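Local coordinates for protein terminal oxygenase component of carbazole 1,9a-dioxygenase (Nocardioides aromaticivorans, PDB 3GCF) that probably catalyses the first dioxygenation step of carbazole breakdown at a mononuclear iron, fed with electrons through a Rieske [2Fe-2S] cluster, at residues A[185-190]-A[229-234]; A[209-214]-A[238-243]; A[204-209]-A[260-265]. All coordinates share one frame; numbering follows the deposited sequence.

Contact 1 of 3, residues A[185-190]-A[229-234]. With FE2 (Fe (II) ion), chain P.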
loop_
_atom_site.group_PDB
_atom_site.type_symbol
_atom_site.label_atom_id
_atom_site.label_comp_id
_atom_site.label_asym_id
_atom_site.label_seq_id
_atom_site.Cartn_x
_atom_site.Cartn_y
_atom_site.Cartn_z
ATOM N N PHE A 185 -13.549 -23.664 14.353
ATOM C CA PHE A 185 -13.992 -25.061 14.294
ATOM C C PHE A 185 -12.822 -26.000 13.985
ATOM O O PHE A 185 -12.876 -26.779 13.031
ATOM C CB PHE A 185 -15.061 -25.189 13.202
ATOM C CG PHE A 185 -15.848 -26.467 13.254
ATOM C CD1 PHE A 185 -16.483 -26.865 14.426
ATOM C CD2 PHE A 185 -15.973 -27.264 12.122
ATOM C CE1 PHE A 185 -17.227 -28.038 14.470
ATOM C CE2 PHE A 185 -16.718 -28.442 12.156
ATOM C CZ PHE A 185 -17.346 -28.829 13.329
ATOM N N ASP A 186 -11.771 -25.927 14.796
ATOM C CA ASP A 186 -10.573 -26.739 14.602
ATOM C C ASP A 186 -10.247 -27.351 15.959
ATOM O O ASP A 186 -9.926 -26.626 16.897
ATOM C CB ASP A 186 -9.436 -25.833 14.125
ATOM C CG ASP A 186 -8.176 -26.595 13.790
ATOM O OD1 ASP A 186 -7.767 -27.459 14.592
ATOM O OD2 ASP A 186 -7.583 -26.312 12.728
ATOM N N THR A 187 -10.316 -28.677 16.062
ATOM C CA THR A 187 -10.092 -29.346 17.342
ATOM C C THR A 187 -8.651 -29.605 17.796
ATOM O O THR A 187 -8.434 -30.055 18.925
ATOM C CB THR A 187 -10.877 -30.681 17.411
ATOM O OG1 THR A 187 -10.298 -31.629 16.511
ATOM C CG2 THR A 187 -12.334 -30.459 17.022
ATOM N N THR A 188 -7.669 -29.327 16.945
ATOM C CA THR A 188 -6.282 -29.530 17.352
ATOM C C THR A 188 -5.450 -28.241 17.351
ATOM O O THR A 188 -4.304 -28.242 17.793
ATOM C CB THR A 188 -5.573 -30.605 16.483
ATOM O OG1 THR A 188 -5.552 -30.195 15.110
ATOM C CG2 THR A 188 -6.298 -31.936 16.605
ATOM N N HIS A 189 -6.024 -27.137 16.879
ATOM C CA HIS A 189 -5.288 -25.878 16.866
ATOM C C HIS A 189 -5.107 -25.350 18.296
ATOM O O HIS A 189 -4.281 -24.466 18.537
ATOM C CB HIS A 189 -6.029 -24.813 16.040
ATOM C CG HIS A 189 -6.964 -23.964 16.848
ATOM N ND1 HIS A 189 -8.202 -24.405 17.268
ATOM C CD2 HIS A 189 -6.819 -22.715 17.356
ATOM C CE1 HIS A 189 -8.778 -23.465 17.998
ATOM N NE2 HIS A 189 -7.959 -22.430 18.066
ATOM N N ILE A 190 -5.876 -25.891 19.241
ATOM C CA ILE A 190 -5.813 -25.421 20.622
ATOM C C ILE A 190 -4.442 -25.580 21.256
ATOM O O ILE A 190 -4.181 -25.068 22.351
ATOM C CB ILE A 190 -6.887 -26.099 21.506
ATOM C CG1 ILE A 190 -6.655 -27.606 21.583
ATOM C CG2 ILE A 190 -8.279 -25.773 20.946
ATOM C CD1 ILE A 190 -7.713 -28.336 22.409
ATOM N N VAL A 229 -22.441 -28.624 11.611
ATOM C CA VAL A 229 -21.690 -29.812 11.972
ATOM C C VAL A 229 -21.351 -29.738 13.460
ATOM O O VAL A 229 -20.932 -28.696 13.959
ATOM C CB VAL A 229 -20.394 -29.907 11.149
ATOM C CG1 VAL A 229 -19.738 -31.256 11.374
ATOM C CG2 VAL A 229 -20.701 -29.690 9.673
ATOM N N LEU A 230 -21.542 -30.847 14.166
ATOM C CA LEU A 230 -21.269 -30.890 15.595
ATOM C C LEU A 230 -20.198 -31.910 15.962
ATOM O O LEU A 230 -20.256 -33.068 15.535
ATOM C CB LEU A 230 -22.563 -31.205 16.349
ATOM C CG LEU A 230 -22.623 -31.297 17.882
ATOM C CD1 LEU A 230 -21.928 -32.544 18.363
ATOM C CD2 LEU A 230 -22.010 -30.071 18.496
ATOM N N ASP A 231 -19.220 -31.468 16.751
ATOM C CA ASP A 231 -18.144 -32.338 17.225
ATOM C C ASP A 231 -18.474 -32.722 18.672
ATOM O O ASP A 231 -18.577 -31.856 19.539
ATOM C CB ASP A 231 -16.786 -31.615 17.213
ATOM C CG ASP A 231 -16.261 -31.344 15.816
ATOM O OD1 ASP A 231 -16.851 -31.833 14.827
ATOM O OD2 ASP A 231 -15.236 -30.633 15.713
ATOM N N ARG A 232 -18.648 -34.012 18.932
ATOM C CA ARG A 232 -18.957 -34.473 20.285
ATOM C C ARG A 232 -17.652 -34.725 21.038
ATOM O O ARG A 232 -17.291 -35.868 21.324
ATOM C CB ARG A 232 -19.794 -35.753 20.222
ATOM C CG ARG A 232 -21.170 -35.550 19.613
ATOM C CD ARG A 232 -22.101 -36.704 19.962
ATOM N NE ARG A 232 -23.469 -36.232 20.161
ATOM C CZ ARG A 232 -24.348 -36.057 19.183
ATOM N NH1 ARG A 232 -24.001 -36.326 17.932
ATOM N NH2 ARG A 232 -25.563 -35.592 19.454
ATOM N N LEU A 233 -16.954 -33.642 21.363
ATOM C CA LEU A 233 -15.662 -33.720 22.034
ATOM C C LEU A 233 -15.602 -34.541 23.325
ATOM O O LEU A 233 -14.672 -35.324 23.515
ATOM C CB LEU A 233 -15.133 -32.306 22.306
ATOM C CG LEU A 233 -14.972 -31.371 21.093
ATOM C CD1 LEU A 233 -14.405 -30.040 21.560
ATOM C CD2 LEU A 233 -14.056 -31.998 20.050
ATOM N N SER A 234 -16.584 -34.369 24.202
ATOM C CA SER A 234 -16.592 -35.076 25.481
ATOM C C SER A 234 -17.001 -36.541 25.427
ATOM O O SER A 234 -16.776 -37.280 26.387
ATOM C CB SER A 234 -17.513 -34.362 26.467
ATOM O OG SER A 234 -18.846 -34.389 25.989
HETATM FE FE FE2 P . -8.502 -20.650 19.088
HETATM O O HOH W 1 -10.055 -21.202 20.351
HETATM O O HOH W 2 -9.986 -20.613 17.719
#
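F185 reaches from the iron-bearing loop of the catalytic domain, a Bet v 1-like helix-grip fold, to strand 228-231 of its seven-stranded antiparallel sheet. With CG anti to the backbone N (chi1 -165°), the ring extends to the strand, where the F185 and V229 side chains cross at about a right angle, CZ lying 3.9 Å from V229 CB. D231 points back at the F185 ring from the strand, its carboxylate plane only 26° from the ring plane and OD1 3.4 Å from F185 CZ. T187 faces the strand with its methyl, CG2 standing 3.2 Å from D231 OD2 and 3.8 Å from L233 CD2, while its hydroxyl bonds to the carbonyl of F210. No hydrogen bond joins the segments, so the junction rests on packing, mostly of side chains and fully buried, with C365 of helix 364-376 also touching F185 and D231. Replacing the phenylalanine by an alanine here is likely to open a gap beside V229 and to leave the D231 carboxylate without its ring neighbour. Beyond, the loop turns to the metal. D186 OD1 accepts from T188 N, an Asx turn, and from H189 N, an Asx motif; OD2 bonds to H99 of a neighbouring subunit, a cluster ligand there. H189 ND1 donates to D186 O at 2.8 Å, close to its ring plane, while H189 NE2 binds the iron at 2.1 Å.

Contact 2 of 3, residues A[209-214]-A[238-243]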
loop_
_atom_site.group_PDB
_atom_site.type_symbol
_atom_site.label_atom_id
_atom_site.label_comp_id
_atom_site.label_asym_id
_atom_site.label_seq_id
_atom_site.Cartn_x
_atom_site.Cartn_y
_atom_site.Cartn_z
ATOM N N GLY A 209 -5.134 -30.932 22.244
ATOM C CA GLY A 209 -5.959 -31.230 21.089
ATOM C C GLY A 209 -6.979 -32.326 21.348
ATOM O O GLY A 209 -6.889 -33.048 22.341
ATOM N N PHE A 210 -7.961 -32.431 20.458
ATOM C CA PHE A 210 -8.999 -33.457 20.545
ATOM C C PHE A 210 -8.925 -34.253 19.247
ATOM O O PHE A 210 -9.008 -33.682 18.161
ATOM C CB PHE A 210 -10.391 -32.829 20.649
ATOM C CG PHE A 210 -10.648 -32.116 21.943
ATOM C CD1 PHE A 210 -11.050 -32.822 23.075
ATOM C CD2 PHE A 210 -10.511 -30.734 22.025
ATOM C CE1 PHE A 210 -11.317 -32.160 24.271
ATOM C CE2 PHE A 210 -10.775 -30.063 23.215
ATOM C CZ PHE A 210 -11.180 -30.779 24.343
ATOM N N VAL A 211 -8.785 -35.568 19.359
ATOM C CA VAL A 211 -8.701 -36.428 18.186
ATOM C C VAL A 211 -9.931 -37.335 18.106
ATOM O O VAL A 211 -10.275 -38.002 19.085
ATOM C CB VAL A 211 -7.432 -37.304 18.249
ATOM C CG1 VAL A 211 -7.358 -38.219 17.030
ATOM C CG2 VAL A 211 -6.196 -36.411 18.321
ATOM N N PRO A 212 -10.616 -37.360 16.945
ATOM C CA PRO A 212 -11.808 -38.197 16.761
ATOM C C PRO A 212 -11.484 -39.629 17.182
ATOM O O PRO A 212 -10.508 -40.206 16.703
ATOM C CB PRO A 212 -12.081 -38.087 15.263
ATOM C CG PRO A 212 -11.571 -36.708 14.928
ATOM C CD PRO A 212 -10.282 -36.636 15.700
ATOM N N ALA A 213 -12.300 -40.194 18.069
ATOM C CA ALA A 213 -12.074 -41.549 18.569
ATOM C C ALA A 213 -12.924 -42.615 17.882
ATOM O O ALA A 213 -12.625 -43.806 17.973
ATOM C CB ALA A 213 -12.317 -41.589 20.081
ATOM N N ASP A 214 -13.983 -42.189 17.205
ATOM C CA ASP A 214 -14.869 -43.118 16.519
ATOM C C ASP A 214 -15.629 -42.431 15.389
ATOM O O ASP A 214 -15.481 -41.230 15.164
ATOM C CB ASP A 214 -15.858 -43.741 17.513
ATOM C CG ASP A 214 -16.730 -42.704 18.190
ATOM O OD1 ASP A 214 -17.493 -42.019 17.482
ATOM O OD2 ASP A 214 -16.654 -42.567 19.428
ATOM N N MET A 238 -10.756 -38.144 21.781
ATOM C CA MET A 238 -9.719 -38.455 22.741
ATOM C C MET A 238 -8.947 -37.163 22.946
ATOM O O MET A 238 -8.397 -36.606 21.996
ATOM C CB MET A 238 -8.779 -39.517 22.187
ATOM C CG MET A 238 -7.547 -39.744 23.043
ATOM S SD MET A 238 -7.951 -40.458 24.657
ATOM C CE MET A 238 -8.291 -42.139 24.156
ATOM N N PRO A 239 -8.922 -36.645 24.181
ATOM C CA PRO A 239 -8.176 -35.404 24.406
ATOM C C PRO A 239 -6.698 -35.751 24.605
ATOM O O PRO A 239 -6.377 -36.796 25.159
ATOM C CB PRO A 239 -8.822 -34.842 25.668
ATOM C CG PRO A 239 -9.144 -36.086 26.449
ATOM C CD PRO A 239 -9.674 -37.047 25.386
ATOM N N VAL A 240 -5.805 -34.887 24.139
ATOM C CA VAL A 240 -4.370 -35.117 24.278
ATOM C C VAL A 240 -3.792 -34.133 25.293
ATOM O O VAL A 240 -3.737 -32.929 25.037
ATOM C CB VAL A 240 -3.650 -34.921 22.934
ATOM C CG1 VAL A 240 -2.148 -35.138 23.105
ATOM C CG2 VAL A 240 -4.213 -35.883 21.907
ATOM N N PHE A 241 -3.363 -34.651 26.440
ATOM C CA PHE A 241 -2.816 -33.821 27.507
ATOM C C PHE A 241 -1.299 -33.838 27.589
ATOM O O PHE A 241 -0.717 -33.118 28.398
ATOM C CB PHE A 241 -3.408 -34.241 28.851
ATOM C CG PHE A 241 -4.839 -33.821 29.040
ATOM C CD1 PHE A 241 -5.160 -32.488 29.290
ATOM C CD2 PHE A 241 -5.869 -34.754 28.957
ATOM C CE1 PHE A 241 -6.494 -32.091 29.458
ATOM C CE2 PHE A 241 -7.201 -34.369 29.122
ATOM C CZ PHE A 241 -7.515 -33.038 29.372
ATOM N N GLU A 242 -0.671 -34.662 26.755
ATOM C CA GLU A 242 0.788 -34.772 26.694
ATOM C C GLU A 242 1.247 -34.633 25.250
ATOM O O GLU A 242 0.539 -35.020 24.322
ATOM C CB GLU A 242 1.282 -36.136 27.197
ATOM C CG GLU A 242 1.262 -36.351 28.697
ATOM C CD GLU A 242 2.117 -37.545 29.126
ATOM O OE1 GLU A 242 1.981 -38.635 28.525
ATOM O OE2 GLU A 242 2.925 -37.395 30.069
ATOM N N ALA A 243 2.436 -34.086 25.061
ATOM C CA ALA A 243 2.995 -33.955 23.731
ATOM C C ALA A 243 4.269 -34.785 23.769
ATOM O O ALA A 243 5.130 -34.573 24.629
ATOM C CB ALA A 243 3.316 -32.497 23.425
#
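V211 and M238 exchange two backbone hydrogen bonds that close an antiparallel hydrogen-bonded pair. M238 N donates to V211 O at 2.7 Å, and V211 N returns a nearly straight bond (171°) to M238 O at 2.9 Å. Further along, V240 N donates to G209 O at 2.8 Å. Between these bonds F210 and P239 form the non-hydrogen-bonded pair, their CA atoms 4.4 Å apart; the proline has no N-H to offer, and it faces a position where none is needed across this pair. Two CA-H...O contacts supplement the bonds here, from P239 CA to G209 O and from F210 CA to M238 O.

Side chains divide between the two faces. On one, the F210 ring leans obliquely against the proline, CE1 lying 3.9 Å from P239 CB; the ring also touches I190 of the iron-bearing loop and Y237. On the other, V211 and V240 meet through their CG2 methyls, 4.1 Å apart. Both valines have CG1 anti to the backbone N, which puts CG2 beside that N. T115 of a neighbouring subunit packs on both of them, so this face belongs to the subunit interface. M238 starts out on the valine side, but its chain bends at chi2 and chi3 and carries the sulfur away from strand 209-212. Past the strand, A213 CB approaches M238 N at 4.1 Å.

The short axes lie 4.6 Å apart at 149°, a twisted antiparallel pairing. It forms one margin of a small three-stranded sheet, in the order 209-212, 237-245, 248-252, distinct from the seven-stranded sheet of the catalytic domain, to which helix 233-236 connects it, and turning its valine face to the next subunit of the trimer.

Contact 3 of 3, residues A[204-209]-A[260-265]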
loop_
_atom_site.group_PDB
_atom_site.type_symbol
_atom_site.label_atom_id
_atom_site.label_comp_id
_atom_site.label_asym_id
_atom_site.label_seq_id
_atom_site.Cartn_x
_atom_site.Cartn_y
_atom_site.Cartn_z
ATOM N N LEU A 204 -8.425 -24.424 34.190
ATOM C CA LEU A 204 -8.914 -25.329 33.165
ATOM C C LEU A 204 -8.067 -26.574 32.952
ATOM O O LEU A 204 -6.837 -26.520 33.001
ATOM C CB LEU A 204 -9.012 -24.606 31.819
ATOM C CG LEU A 204 -9.798 -23.305 31.681
ATOM C CD1 LEU A 204 -9.785 -22.888 30.204
ATOM C CD2 LEU A 204 -11.232 -23.500 32.168
ATOM N N ALA A 205 -8.739 -27.700 32.736
ATOM C CA ALA A 205 -8.054 -28.942 32.410
ATOM C C ALA A 205 -8.154 -28.764 30.903
ATOM O O ALA A 205 -9.193 -29.044 30.309
ATOM C CB ALA A 205 -8.868 -30.153 32.862
ATOM N N PHE A 206 -7.090 -28.261 30.288
ATOM C CA PHE A 206 -7.134 -27.986 28.858
ATOM C C PHE A 206 -6.134 -28.804 28.064
ATOM O O PHE A 206 -4.925 -28.668 28.242
ATOM C CB PHE A 206 -6.893 -26.492 28.634
ATOM C CG PHE A 206 -7.439 -25.978 27.340
ATOM C CD1 PHE A 206 -8.811 -25.966 27.105
ATOM C CD2 PHE A 206 -6.586 -25.497 26.354
ATOM C CE1 PHE A 206 -9.324 -25.482 25.907
ATOM C CE2 PHE A 206 -7.092 -25.010 25.149
ATOM C CZ PHE A 206 -8.460 -25.002 24.928
ATOM N N PRO A 207 -6.629 -29.654 27.153
ATOM C CA PRO A 207 -5.753 -30.495 26.338
ATOM C C PRO A 207 -5.085 -29.749 25.186
ATOM O O PRO A 207 -5.463 -28.624 24.862
ATOM C CB PRO A 207 -6.695 -31.590 25.857
ATOM C CG PRO A 207 -7.965 -30.831 25.624
ATOM C CD PRO A 207 -8.049 -29.917 26.846
ATOM N N TYR A 208 -4.081 -30.382 24.582
ATOM C CA TYR A 208 -3.371 -29.797 23.455
ATOM C C TYR A 208 -4.161 -30.029 22.171
ATOM O O TYR A 208 -3.894 -29.410 21.140
ATOM C CB TYR A 208 -1.976 -30.416 23.315
ATOM C CG TYR A 208 -1.055 -30.112 24.472
ATOM C CD1 TYR A 208 -1.015 -28.838 25.037
ATOM C CD2 TYR A 208 -0.208 -31.088 24.992
ATOM C CE1 TYR A 208 -0.159 -28.539 26.090
ATOM C CE2 TYR A 208 0.658 -30.799 26.053
ATOM C CZ TYR A 208 0.672 -29.519 26.596
ATOM O OH TYR A 208 1.495 -29.221 27.657
ATOM N N GLY A 209 -5.134 -30.932 22.244
ATOM C CA GLY A 209 -5.959 -31.230 21.089
ATOM C C GLY A 209 -6.979 -32.326 21.348
ATOM O O GLY A 209 -6.889 -33.048 22.341
ATOM N N LYS A 260 -11.579 -27.005 36.022
ATOM C CA LYS A 260 -12.829 -26.909 35.288
ATOM C C LYS A 260 -12.760 -27.578 33.926
ATOM O O LYS A 260 -11.717 -27.589 33.273
ATOM C CB LYS A 260 -13.219 -25.439 35.126
ATOM C CG LYS A 260 -13.341 -24.692 36.447
ATOM C CD LYS A 260 -13.745 -23.239 36.230
ATOM C CE LYS A 260 -13.733 -22.460 37.532
ATOM N NZ LYS A 260 -14.256 -21.093 37.330
ATOM N N LYS A 261 -13.888 -28.135 33.506
ATOM C CA LYS A 261 -13.984 -28.808 32.227
ATOM C C LYS A 261 -14.801 -27.945 31.272
ATOM O O LYS A 261 -15.901 -27.508 31.605
ATOM C CB LYS A 261 -14.659 -30.172 32.404
ATOM C CG LYS A 261 -14.740 -31.019 31.135
ATOM C CD LYS A 261 -13.393 -31.650 30.752
ATOM C CE LYS A 261 -12.401 -30.626 30.201
ATOM N NZ LYS A 261 -11.053 -31.232 29.971
ATOM N N VAL A 262 -14.261 -27.697 30.086
ATOM C CA VAL A 262 -14.962 -26.888 29.106
ATOM C C VAL A 262 -14.915 -27.560 27.745
ATOM O O VAL A 262 -14.342 -28.632 27.600
ATOM C CB VAL A 262 -14.348 -25.467 29.010
ATOM C CG1 VAL A 262 -14.461 -24.761 30.368
ATOM C CG2 VAL A 262 -12.887 -25.550 28.561
ATOM N N ALA A 263 -15.541 -26.939 26.754
ATOM C CA ALA A 263 -15.560 -27.488 25.405
ATOM C C ALA A 263 -15.975 -28.969 25.360
ATOM O O ALA A 263 -15.209 -29.829 24.925
ATOM C CB ALA A 263 -14.182 -27.300 24.752
ATOM N N ALA A 264 -17.185 -29.263 25.823
ATOM C CA ALA A 264 -17.701 -30.624 25.791
ATOM C C ALA A 264 -18.148 -30.871 24.353
ATOM O O ALA A 264 -18.135 -32.004 23.863
ATOM C CB ALA A 264 -18.889 -30.759 26.734
ATOM N N GLN A 265 -18.542 -29.790 23.686
ATOM C CA GLN A 265 -18.993 -29.844 22.299
ATOM C C GLN A 265 -18.666 -28.544 21.581
ATOM O O GLN A 265 -18.701 -27.470 22.184
ATOM C CB GLN A 265 -20.514 -30.051 22.223
ATOM C CG GLN A 265 -21.009 -31.416 22.676
ATOM C CD GLN A 265 -22.517 -31.570 22.526
ATOM O OE1 GLN A 265 -23.039 -32.683 22.531
ATOM N NE2 GLN A 265 -23.223 -30.455 22.402
#
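K261 NZ donates a 2.9 Å hydrogen bond to the carbonyl oxygen A205 O, joining two irregular connections of the catalytic, Bet v 1-like domain: the link from helix 197-201 to strand 209-212 and the one leading into strand 265-269. K261 starts out pointing away from the other segment, but bends at chi2 and chi3 bring its amine back, 31° out of the carbonyl plane. The backbones of L204 and K260 are joined by a single bridge, A205 N donating to K260 O at 3.0 Å in an almost straight bond (170°) that lies in the carbonyl plane. The K260 chain runs extended beyond CG and takes its own amine elsewhere, to a salt bridge with D281 and a hydrogen bond with N202.

Apolar side chains pack alongside these bonds. L204 crosses V262 at about a right angle, its CD2 3.9 Å from V262 CG1 and 4.1 Å from K260 CB. F206 then carries the packing to the metal centre: its side chain lies about 4 Å from that of the iron ligand H193, and its ring meets F333 with the planes roughly perpendicular. At the F206 ring edge, near its plane, V262 CG2 stands 4.3 Å from CD1.

In the fold
The three contacts lie side by side, centres 10 to 11 Å apart, on the same side of the chain's centre. Contact 1 supplies the iron ligand H189, and contacts 2 and 3 adjoin its loop. Contact 2 meets it where F210 N approaches T187 O at 2.9 Å, a probable hydrogen bond. Contact 3 meets its other segment where S234 N lies 2.8 Å from A264 O. Contacts 2 and 3 share G209, and Y208 N sits 2.6 Å from V240 O. I190 packs on G209, F210, P207 and Y208. The side chain of F206 is about 7 Å from the bound Fe (II) ion. That of F210 is about 11 Å from the same ion; contacts 1 and 2 also touch the second subunit.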